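Local coordinates for putative uncharacterized protein (Methanosarcina barkeri str. Fusaro, PDB 3P43) that probably acts as a manganese-dependent 3'-phosphoesterase of the LigD family, trimming 3' ends of DNA during repair, at residues Pro30-Gln35 and Val120-Lys125; Leu42-Arg47 and Glu101-Gly106; Glu62-Ala67 and Gly129-Ile134. All coordinates share one frame; numbering follows the deposited sequence. Where two conformers were deposited one is given.

Contact 1 of 3, residues Pro30-Gln35 and Val120-Lys125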
loop_
_atom_site.group_PDB
_atom_site.type_symbol
_atom_site.label_atom_id
_atom_site.label_comp_id
_atom_site.label_asym_id
_atom_site.label_seq_id
_atom_site.Cartn_x
_atom_site.Cartn_y
_atom_site.Cartn_z
ATOM N N PRO A 30 2.050 -14.150 -4.692
ATOM C CA PRO A 30 2.035 -12.731 -5.048
ATOM C C PRO A 30 2.659 -11.969 -3.888
ATOM O O PRO A 30 2.639 -12.472 -2.770
ATOM C CB PRO A 30 0.546 -12.410 -5.154
ATOM C CG PRO A 30 -0.115 -13.396 -4.297
ATOM C CD PRO A 30 0.700 -14.655 -4.388
ATOM N N ILE A 31 3.219 -10.793 -4.137
ATOM C CA ILE A 31 3.919 -10.094 -3.071
ATOM C C ILE A 31 3.289 -8.748 -2.730
ATOM O O ILE A 31 2.550 -8.174 -3.526
ATOM C CB ILE A 31 5.413 -9.891 -3.400
ATOM C CG1 ILE A 31 5.592 -8.817 -4.471
ATOM C CG2 ILE A 31 6.064 -11.212 -3.809
ATOM C CD1 ILE A 31 7.032 -8.584 -4.845
ATOM N N PHE A 32 3.580 -8.264 -1.528
ATOM C CA PHE A 32 3.181 -6.929 -1.129
ATOM C C PHE A 32 4.433 -6.217 -0.659
ATOM O O PHE A 32 5.375 -6.852 -0.169
ATOM C CB PHE A 32 2.095 -6.961 -0.032
ATOM C CG PHE A 32 2.633 -7.046 1.382
ATOM C CD1 PHE A 32 2.954 -5.898 2.089
ATOM C CD2 PHE A 32 2.785 -8.273 2.011
ATOM C CE1 PHE A 32 3.445 -5.970 3.386
ATOM C CE2 PHE A 32 3.267 -8.355 3.304
ATOM C CZ PHE A 32 3.600 -7.204 3.996
ATOM N N VAL A 33 4.461 -4.904 -0.841
ATOM C CA VAL A 33 5.580 -4.107 -0.360
ATOM C C VAL A 33 5.054 -2.825 0.265
ATOM O O VAL A 33 4.013 -2.297 -0.134
ATOM C CB VAL A 33 6.587 -3.772 -1.482
ATOM C CG1 VAL A 33 5.982 -2.791 -2.460
ATOM C CG2 VAL A 33 7.885 -3.211 -0.897
ATOM N N VAL A 34 5.766 -2.354 1.278
ATOM C CA VAL A 34 5.498 -1.059 1.861
ATOM C C VAL A 34 6.789 -0.253 1.777
ATOM O O VAL A 34 7.810 -0.629 2.352
ATOM C CB VAL A 34 5.057 -1.176 3.324
ATOM C CG1 VAL A 34 4.933 0.212 3.945
ATOM C CG2 VAL A 34 3.750 -1.939 3.434
ATOM N N GLN A 35 6.741 0.845 1.038
ATOM C CA GLN A 35 7.887 1.731 0.925
ATOM C C GLN A 35 7.616 3.061 1.622
ATOM O O GLN A 35 6.640 3.751 1.318
ATOM C CB GLN A 35 8.243 1.957 -0.551
ATOM C CG GLN A 35 9.123 0.856 -1.154
ATOM C CD GLN A 35 8.988 0.761 -2.661
ATOM O OE1 GLN A 35 7.940 1.085 -3.215
ATOM N NE2 GLN A 35 10.044 0.301 -3.331
ATOM N N VAL A 120 -7.213 -8.791 2.015
ATOM C CA VAL A 120 -6.029 -9.618 1.800
ATOM C C VAL A 120 -5.445 -10.134 3.113
ATOM O O VAL A 120 -5.551 -9.484 4.147
ATOM C CB VAL A 120 -4.936 -8.832 1.064
ATOM C CG1 VAL A 120 -5.417 -8.418 -0.302
ATOM C CG2 VAL A 120 -4.526 -7.608 1.883
ATOM N N SER A 121 -4.833 -11.312 3.070
ATOM C CA SER A 121 -4.105 -11.808 4.227
ATOM C C SER A 121 -2.611 -11.598 4.001
ATOM O O SER A 121 -2.016 -12.213 3.118
ATOM C CB SER A 121 -4.407 -13.281 4.474
ATOM O OG SER A 121 -3.722 -13.739 5.619
ATOM N N LEU A 122 -2.015 -10.717 4.797
ATOM C CA LEU A 122 -0.615 -10.351 4.614
ATOM C C LEU A 122 0.342 -11.210 5.437
ATOM O O LEU A 122 0.051 -11.572 6.578
ATOM C CB LEU A 122 -0.399 -8.879 4.970
ATOM C CG LEU A 122 -1.255 -7.839 4.247
ATOM C CD1 LEU A 122 -0.801 -6.448 4.643
ATOM C CD2 LEU A 122 -1.162 -8.015 2.754
ATOM N N GLU A 123 1.496 -11.518 4.853
ATOM C CA GLU A 123 2.535 -12.252 5.562
ATOM C C GLU A 123 3.857 -11.495 5.502
ATOM O O GLU A 123 4.748 -11.847 4.734
ATOM C CB GLU A 123 2.692 -13.659 4.977
ATOM C CG GLU A 123 3.667 -14.543 5.736
ATOM C CD GLU A 123 3.348 -14.616 7.220
ATOM O OE1 GLU A 123 2.290 -15.182 7.578
ATOM O OE2 GLU A 123 4.158 -14.105 8.027
ATOM N N GLY A 124 3.968 -10.441 6.306
ATOM C CA GLY A 124 5.179 -9.642 6.363
ATOM C C GLY A 124 5.808 -9.674 7.744
ATOM O O GLY A 124 5.433 -10.492 8.587
ATOM N N LYS A 125 6.768 -8.784 7.975
ATOM C CA LYS A 125 7.469 -8.722 9.253
ATOM C C LYS A 125 6.826 -7.695 10.175
ATOM O O LYS A 125 6.910 -7.803 11.394
ATOM C CB LYS A 125 8.940 -8.360 9.042
ATOM C CG LYS A 125 9.734 -9.393 8.270
ATOM C CD LYS A 125 11.203 -9.021 8.256
ATOM C CE LYS A 125 12.053 -10.115 7.629
ATOM N NZ LYS A 125 13.497 -9.750 7.645
#

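Contact 2 of 3, residues Leu42-Arg47 and Glu101-Gly106. With MN (manganese (II) ion), chain B.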
loop_
_atom_site.group_PDB
_atom_site.type_symbol
_atom_site.label_atom_id
_atom_site.label_comp_id
_atom_site.label_asym_id
_atom_site.label_seq_id
_atom_site.Cartn_x
_atom_site.Cartn_y
_atom_site.Cartn_z
ATOM N N LEU A 42 6.582 13.101 4.183
ATOM C CA LEU A 42 6.894 11.712 4.471
ATOM C C LEU A 42 5.585 10.924 4.476
ATOM O O LEU A 42 4.645 11.289 5.184
ATOM C CB LEU A 42 7.589 11.606 5.833
ATOM C CG LEU A 42 8.273 10.297 6.236
ATOM C CD1 LEU A 42 7.267 9.154 6.410
ATOM C CD2 LEU A 42 9.367 9.935 5.230
ATOM N N HIS A 43 5.526 9.857 3.687
ATOM C CA HIS A 43 4.352 8.990 3.664
ATOM C C HIS A 43 4.764 7.565 3.335
ATOM O O HIS A 43 5.942 7.283 3.124
ATOM C CB HIS A 43 3.321 9.486 2.653
ATOM C CG HIS A 43 3.808 9.455 1.241
ATOM N ND1 HIS A 43 4.545 10.479 0.687
ATOM C CD2 HIS A 43 3.665 8.525 0.269
ATOM C CE1 HIS A 43 4.834 10.181 -0.566
ATOM N NE2 HIS A 43 4.309 9.004 -0.845
ATOM N N TYR A 44 3.792 6.665 3.302
ATOM C CA TYR A 44 4.082 5.270 3.029
ATOM C C TYR A 44 3.302 4.794 1.825
ATOM O O TYR A 44 2.090 4.987 1.732
ATOM C CB TYR A 44 3.784 4.402 4.253
ATOM C CG TYR A 44 4.757 4.629 5.389
ATOM C CD1 TYR A 44 5.780 3.724 5.642
ATOM C CD2 TYR A 44 4.658 5.756 6.202
ATOM C CE1 TYR A 44 6.680 3.927 6.672
ATOM C CE2 TYR A 44 5.557 5.969 7.242
ATOM C CZ TYR A 44 6.565 5.051 7.470
ATOM O OH TYR A 44 7.461 5.245 8.495
ATOM N N ASP A 45 4.010 4.191 0.884
ATOM C CA ASP A 45 3.356 3.621 -0.277
ATOM C C ASP A 45 3.109 2.143 -0.022
ATOM O O ASP A 45 4.035 1.381 0.262
ATOM C CB ASP A 45 4.185 3.856 -1.536
ATOM C CG ASP A 45 4.221 5.316 -1.931
ATOM O OD1 ASP A 45 3.139 5.901 -2.131
ATOM O OD2 ASP A 45 5.322 5.885 -2.035
ATOM N N PHE A 46 1.835 1.767 -0.079
ATOM C CA PHE A 46 1.409 0.394 0.121
ATOM C C PHE A 46 1.059 -0.217 -1.239
ATOM O O PHE A 46 0.215 0.311 -1.958
ATOM C CB PHE A 46 0.198 0.355 1.062
ATOM C CG PHE A 46 -0.363 -1.016 1.258
ATOM C CD1 PHE A 46 0.276 -1.926 2.081
ATOM C CD2 PHE A 46 -1.521 -1.400 0.612
ATOM C CE1 PHE A 46 -0.232 -3.192 2.256
ATOM C CE2 PHE A 46 -2.036 -2.667 0.788
ATOM C CZ PHE A 46 -1.388 -3.567 1.606
ATOM N N ARG A 47 1.714 -1.319 -1.588
ATOM C CA ARG A 47 1.569 -1.903 -2.918
ATOM C C ARG A 47 1.233 -3.386 -2.874
ATOM O O ARG A 47 1.852 -4.151 -2.135
ATOM C CB ARG A 47 2.853 -1.719 -3.726
ATOM C CG ARG A 47 3.407 -0.310 -3.736
ATOM C CD ARG A 47 4.588 -0.229 -4.681
ATOM N NE ARG A 47 5.430 0.915 -4.386
ATOM C CZ ARG A 47 5.149 2.156 -4.758
ATOM N NH1 ARG A 47 4.040 2.403 -5.441
ATOM N NH2 ARG A 47 5.976 3.144 -4.442
ATOM N N GLU A 101 12.562 3.805 0.883
ATOM C CA GLU A 101 13.089 2.709 1.694
ATOM C C GLU A 101 12.045 1.618 1.891
ATOM O O GLU A 101 10.858 1.905 2.054
ATOM C CB GLU A 101 13.567 3.211 3.057
ATOM C CG GLU A 101 14.066 2.091 3.969
ATOM C CD GLU A 101 14.717 2.610 5.236
ATOM O OE1 GLU A 101 13.976 3.017 6.157
ATOM O OE2 GLU A 101 15.965 2.613 5.310
ATOM N N ILE A 102 12.486 0.366 1.877
ATOM C CA ILE A 102 11.578 -0.745 2.110
ATOM C C ILE A 102 11.273 -0.808 3.594
ATOM O O ILE A 102 12.161 -1.088 4.397
ATOM C CB ILE A 102 12.171 -2.097 1.672
ATOM C CG1 ILE A 102 12.641 -2.043 0.219
ATOM C CG2 ILE A 102 11.131 -3.201 1.834
ATOM C CD1 ILE A 102 11.525 -2.166 -0.777
ATOM N N TRP A 103 10.019 -0.532 3.947
ATOM C CA TRP A 103 9.565 -0.584 5.333
ATOM C C TRP A 103 9.088 -1.980 5.716
ATOM O O TRP A 103 9.345 -2.448 6.824
ATOM C CB TRP A 103 8.447 0.426 5.553
ATOM C CG TRP A 103 7.966 0.526 6.973
ATOM C CD1 TRP A 103 8.556 1.220 7.990
ATOM C CD2 TRP A 103 6.770 -0.049 7.524
ATOM N NE1 TRP A 103 7.814 1.102 9.139
ATOM C CE2 TRP A 103 6.712 0.329 8.879
ATOM C CE3 TRP A 103 5.750 -0.853 7.005
ATOM C CZ2 TRP A 103 5.679 -0.072 9.721
ATOM C CZ3 TRP A 103 4.721 -1.246 7.843
ATOM C CH2 TRP A 103 4.693 -0.855 9.183
ATOM N N ASP A 104 8.379 -2.638 4.801
ATOM C CA ASP A 104 8.012 -4.037 4.984
ATOM C C ASP A 104 7.889 -4.712 3.625
ATOM O O ASP A 104 7.745 -4.053 2.595
ATOM C CB ASP A 104 6.698 -4.175 5.762
ATOM C CG ASP A 104 6.484 -5.585 6.312
ATOM O OD1 ASP A 104 7.449 -6.371 6.364
ATOM O OD2 ASP A 104 5.346 -5.907 6.703
ATOM N N ARG A 105 7.941 -6.035 3.627
ATOM C CA ARG A 105 7.870 -6.791 2.390
ATOM C C ARG A 105 7.424 -8.219 2.677
ATOM O O ARG A 105 7.851 -8.829 3.655
ATOM C CB ARG A 105 9.234 -6.788 1.693
ATOM C CG ARG A 105 9.198 -7.356 0.287
ATOM C CD ARG A 105 10.571 -7.790 -0.185
ATOM N NE ARG A 105 10.452 -8.628 -1.373
ATOM C CZ ARG A 105 10.359 -8.152 -2.608
ATOM N NH1 ARG A 105 10.388 -6.844 -2.812
ATOM N NH2 ARG A 105 10.242 -8.984 -3.637
ATOM N N GLY A 106 6.556 -8.756 1.830
ATOM C CA GLY A 106 6.095 -10.106 2.051
ATOM C C GLY A 106 5.249 -10.631 0.917
ATOM O O GLY A 106 5.294 -10.125 -0.201
HETATM MN MN MN B . 4.769 7.919 -2.770
#

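Contact 3 of 3, residues Glu62-Ala67 and Gly129-Ile134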
loop_
_atom_site.group_PDB
_atom_site.type_symbol
_atom_site.label_atom_id
_atom_site.label_comp_id
_atom_site.label_asym_id
_atom_site.label_seq_id
_atom_site.Cartn_x
_atom_site.Cartn_y
_atom_site.Cartn_z
ATOM N N GLU A 62 2.098 5.480 9.033
ATOM C CA GLU A 62 2.519 4.081 8.988
ATOM C C GLU A 62 1.303 3.172 8.863
ATOM O O GLU A 62 0.294 3.377 9.543
ATOM C CB GLU A 62 3.305 3.696 10.242
ATOM C CG GLU A 62 4.576 4.504 10.489
ATOM C CD GLU A 62 5.475 3.865 11.538
ATOM O OE1 GLU A 62 5.054 2.851 12.140
ATOM O OE2 GLU A 62 6.602 4.367 11.760
ATOM N N PRO A 63 1.388 2.165 7.984
ATOM C CA PRO A 63 0.308 1.178 7.923
ATOM C C PRO A 63 0.114 0.587 9.313
ATOM O O PRO A 63 1.093 0.383 10.024
ATOM C CB PRO A 63 0.850 0.125 6.952
ATOM C CG PRO A 63 1.783 0.897 6.065
ATOM C CD PRO A 63 2.430 1.915 6.972
ATOM N N PRO A 64 -1.138 0.336 9.709
ATOM C CA PRO A 64 -1.389 -0.061 11.099
ATOM C C PRO A 64 -0.987 -1.515 11.343
ATOM O O PRO A 64 -1.374 -2.398 10.580
ATOM C CB PRO A 64 -2.907 0.118 11.240
ATOM C CG PRO A 64 -3.434 -0.111 9.856
ATOM C CD PRO A 64 -2.374 0.406 8.907
ATOM N N LYS A 65 -0.215 -1.754 12.396
ATOM C CA LYS A 65 0.243 -3.104 12.711
ATOM C C LYS A 65 -0.801 -3.892 13.494
ATOM O O LYS A 65 -0.756 -5.121 13.541
ATOM C CB LYS A 65 1.559 -3.064 13.492
ATOM C CG LYS A 65 2.717 -2.410 12.747
ATOM C CD LYS A 65 3.959 -2.391 13.616
ATOM C CE LYS A 65 5.047 -1.529 13.008
ATOM N NZ LYS A 65 6.268 -1.484 13.863
ATOM N N ASP A 66 -1.735 -3.176 14.110
ATOM C CA ASP A 66 -2.792 -3.796 14.904
ATOM C C ASP A 66 -4.158 -3.258 14.501
ATOM O O ASP A 66 -4.272 -2.123 14.047
ATOM C CB ASP A 66 -2.566 -3.518 16.395
ATOM C CG ASP A 66 -1.360 -4.245 16.952
ATOM O OD1 ASP A 66 -1.023 -5.333 16.435
ATOM O OD2 ASP A 66 -0.754 -3.730 17.914
ATOM N N ALA A 67 -5.194 -4.073 14.683
ATOM C CA ALA A 67 -6.561 -3.632 14.440
ATOM C C ALA A 67 -6.893 -2.450 15.344
ATOM O O ALA A 67 -6.140 -2.141 16.272
ATOM C CB ALA A 67 -7.538 -4.773 14.680
ATOM N N GLY A 129 -1.589 -10.808 8.897
ATOM C CA GLY A 129 -3.008 -11.029 9.088
ATOM C C GLY A 129 -3.870 -10.289 8.088
ATOM O O GLY A 129 -3.376 -9.737 7.103
ATOM N N ILE A 130 -5.171 -10.260 8.353
ATOM C CA ILE A 130 -6.116 -9.748 7.375
ATOM C C ILE A 130 -6.225 -8.230 7.402
ATOM O O ILE A 130 -6.431 -7.627 8.450
ATOM C CB ILE A 130 -7.504 -10.395 7.533
ATOM C CG1 ILE A 130 -7.372 -11.922 7.572
ATOM C CG2 ILE A 130 -8.422 -9.968 6.391
ATOM C CD1 ILE A 130 -8.654 -12.635 7.942
ATOM N N TYR A 131 -6.070 -7.630 6.228
ATOM C CA TYR A 131 -6.171 -6.190 6.053
ATOM C C TYR A 131 -7.263 -5.872 5.045
ATOM O O TYR A 131 -7.513 -6.658 4.134
ATOM C CB TYR A 131 -4.830 -5.620 5.589
ATOM C CG TYR A 131 -3.840 -5.478 6.712
ATOM C CD1 TYR A 131 -3.509 -4.228 7.213
ATOM C CD2 TYR A 131 -3.253 -6.598 7.294
ATOM C CE1 TYR A 131 -2.613 -4.093 8.254
ATOM C CE2 TYR A 131 -2.350 -6.472 8.335
ATOM C CZ TYR A 131 -2.039 -5.218 8.815
ATOM O OH TYR A 131 -1.148 -5.074 9.851
ATOM N N VAL A 132 -7.910 -4.721 5.213
ATOM C CA VAL A 132 -9.049 -4.348 4.381
ATOM C C VAL A 132 -8.873 -2.957 3.776
ATOM O O VAL A 132 -8.453 -2.019 4.456
ATOM C CB VAL A 132 -10.382 -4.395 5.191
ATOM C CG1 VAL A 132 -11.592 -4.137 4.287
ATOM C CG2 VAL A 132 -10.535 -5.737 5.897
ATOM N N LEU A 133 -9.176 -2.843 2.488
ATOM C CA LEU A 133 -9.254 -1.553 1.811
ATOM C C LEU A 133 -10.671 -1.351 1.276
ATOM O O LEU A 133 -11.164 -2.165 0.491
ATOM C CB LEU A 133 -8.246 -1.482 0.664
ATOM C CG LEU A 133 -6.767 -1.394 1.067
ATOM C CD1 LEU A 133 -5.866 -1.798 -0.082
ATOM C CD2 LEU A 133 -6.425 0.001 1.550
ATOM N N ILE A 134 -11.326 -0.276 1.709
ATOM C CA ILE A 134 -12.684 0.032 1.257
ATOM C C ILE A 134 -12.731 1.427 0.662
ATOM O O ILE A 134 -12.401 2.400 1.334
ATOM C CB ILE A 134 -13.705 -0.037 2.413
ATOM C CG1 ILE A 134 -13.607 -1.378 3.141
ATOM C CG2 ILE A 134 -15.124 0.174 1.899
ATOM C CD1 ILE A 134 -14.629 -1.531 4.245
#

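Contact 1 of 3, residues Pro30-Gln35 and Val120-Lys125
Phe-32 and Leu-122 meet within an antiparallel beta barrel, on two strands that do not pair with each other: strands 31-38 and 117-123 each pair with strand 98-114, which lies between them. With no backbone bond to join the segments, the side chain of Phe-32 does most of the bridging. Its CB points toward the other strand, and CG takes the position between backbone N and carbonyl carbon (chi1 87°), which carries the ring across to Leu-122. At the root of the ring CG lies 4.2 Å from Leu-122 CD2, and CD2 of the phenylalanine comes to 4.0 Å from that same methyl, which sits over one face of the ring. The two side chains cross at about a right angle. On the same side as the methyl, Leu-122 CB stands above the rim at Phe-32 CE2, 4.1 Å away. Further out the partner changes from side chain to backbone: CE2 is 3.7 Å from Gly-124 N, and the carbonyl carbon of Glu-123 also lies at the edge, in the plane of the ring. Glu-123 itself sends its carboxylate away, as suits a charged residue on an exposed position beside a buried ring. Leu-48 and Asp-104, on the strands next to 31-38, also touch the phenylalanine, while Leu-122 packs in addition on Leu-127. Glycine fits position 124 because its backbone runs right against the ring edge. The tip, CZ, stops 3.7 Å from Gly-124 CA, and a CB built on that carbon would fall about 2.5 Å from CZ, too close for any side chain.

Contact 2 of 3, residues Leu42-Arg47 and Glu101-Gly106
Tyr-44 drives the edge of its ring into the face of Trp-103 in a T-shaped stack. The tyrosine ring and the five-membered ring of the indole have centroids 4.9 Å apart and planes inclined at 75°. Tyr-44 CE1 stands 3.5 Å from Trp-103 CD1 and 3.6 Å from Trp-103 CG, over the face but displaced toward its rim. Such an edge suits an electron-rich indole, the tyrosine C-H pointing at the pi cloud. The indole reaches this place with CG anti to the backbone N (chi1 -176°), from a residue that opens a classic beta bulge: Trp-103 and Asp-104 together face Val-34. Asp-104 OD1 accepts a hydrogen bond from Lys-125 N and OD2 from Glu-126 N and Leu-127 N, joining the bulge to the loop after strand 117-123.

Beside Tyr-44 on its strand, His-43 and Asp-45 turn to the other side of the sheet to hold manganese. His-43 NE2 binds the ion at 2.3 Å and Asp-45 OD2 at 2.2 Å, with Asp-45 OD1 further off at 2.7 Å in an uneven two-oxygen grip; His-37 is the third protein ligand. In the second shell, Lys-41 O hydrogen-bonds His-43 ND1 and helps fix the imidazole's rotation. Arg-47 pairs with Asp-45 OD2 by charge alone, the oxygen lying well out of the guanidinium plane, while Gln-35 OE1 holds NE and Ser-56 OG holds NH1. Strand 31-38 runs between the two strands, pairing antiparallel with both; its Val-34 touches both rings, and Glu-62 from the loop after strand 53-59 packs on them too.

Contact 3 of 3, residues Glu62-Ala67 and Gly129-Ile134
Pro-64 and Tyr-131 meet where the irregular loop 62-67 passes strand 130-135, whose extended backbone follows a corner of the chain at Gly-129, a residue with a positive phi (98°) that suits glycine. The phenol carries the contact. Its CG stands beside the backbone N, anti to the carbonyl carbon (chi1 -78°), and the long flat ring then extends far enough for its end to meet the loop. There Tyr-131 OH donates a hydrogen bond to Pro-64 O at 2.8 Å, in the carbonyl plane and with a C=O...donor angle of 146°. The same oxygen lies at the ring edge, only 3.1 Å from Tyr-131 CE1, while Pro-64 CG packs loosely on Tyr-131 CE1 at 4.4 Å. A proline stiffens the loop here, and the CB of Lys-65 points away from the strand. The next carbonyl, Lys-65 O, is taken by Lys-149 NZ from strand 145-149. A phenylalanine in place of Tyr-131 would probably keep much of the packing but leave Pro-64 O without its hydroxyl donor and the loop less firmly tied to the strand. Because the acceptor is a main-chain carbonyl, the tyrosine hydroxyl ties the loop backbone itself to the strand.

How the contacts relate
All three contacts reach one curled antiparallel sheet, contacts 1 and 2 between its strands and contact 3 between a strand and a loop. Contact 1 is buried and apolar; contact 3 is also largely buried, though its loop has exposed charged residues and its bond is polar. Contact 2 is only partly buried, and one of its strands supplies manganese ligands. Strand 31-38 of contact 1 pairs with both strands of contact 2, with Gln-35 O to Asp-45 N and Val-34 O to Trp-103 N each at 2.7 Å. Strands 117-123 and 130-135 are likewise neighbours, so Leu-122 CD1 packs 3.6 Å from Tyr-131 CD2 and joins contacts 1 and 3. Between contacts 2 and 3, the indole of Trp-103 lies against the loop 62-67.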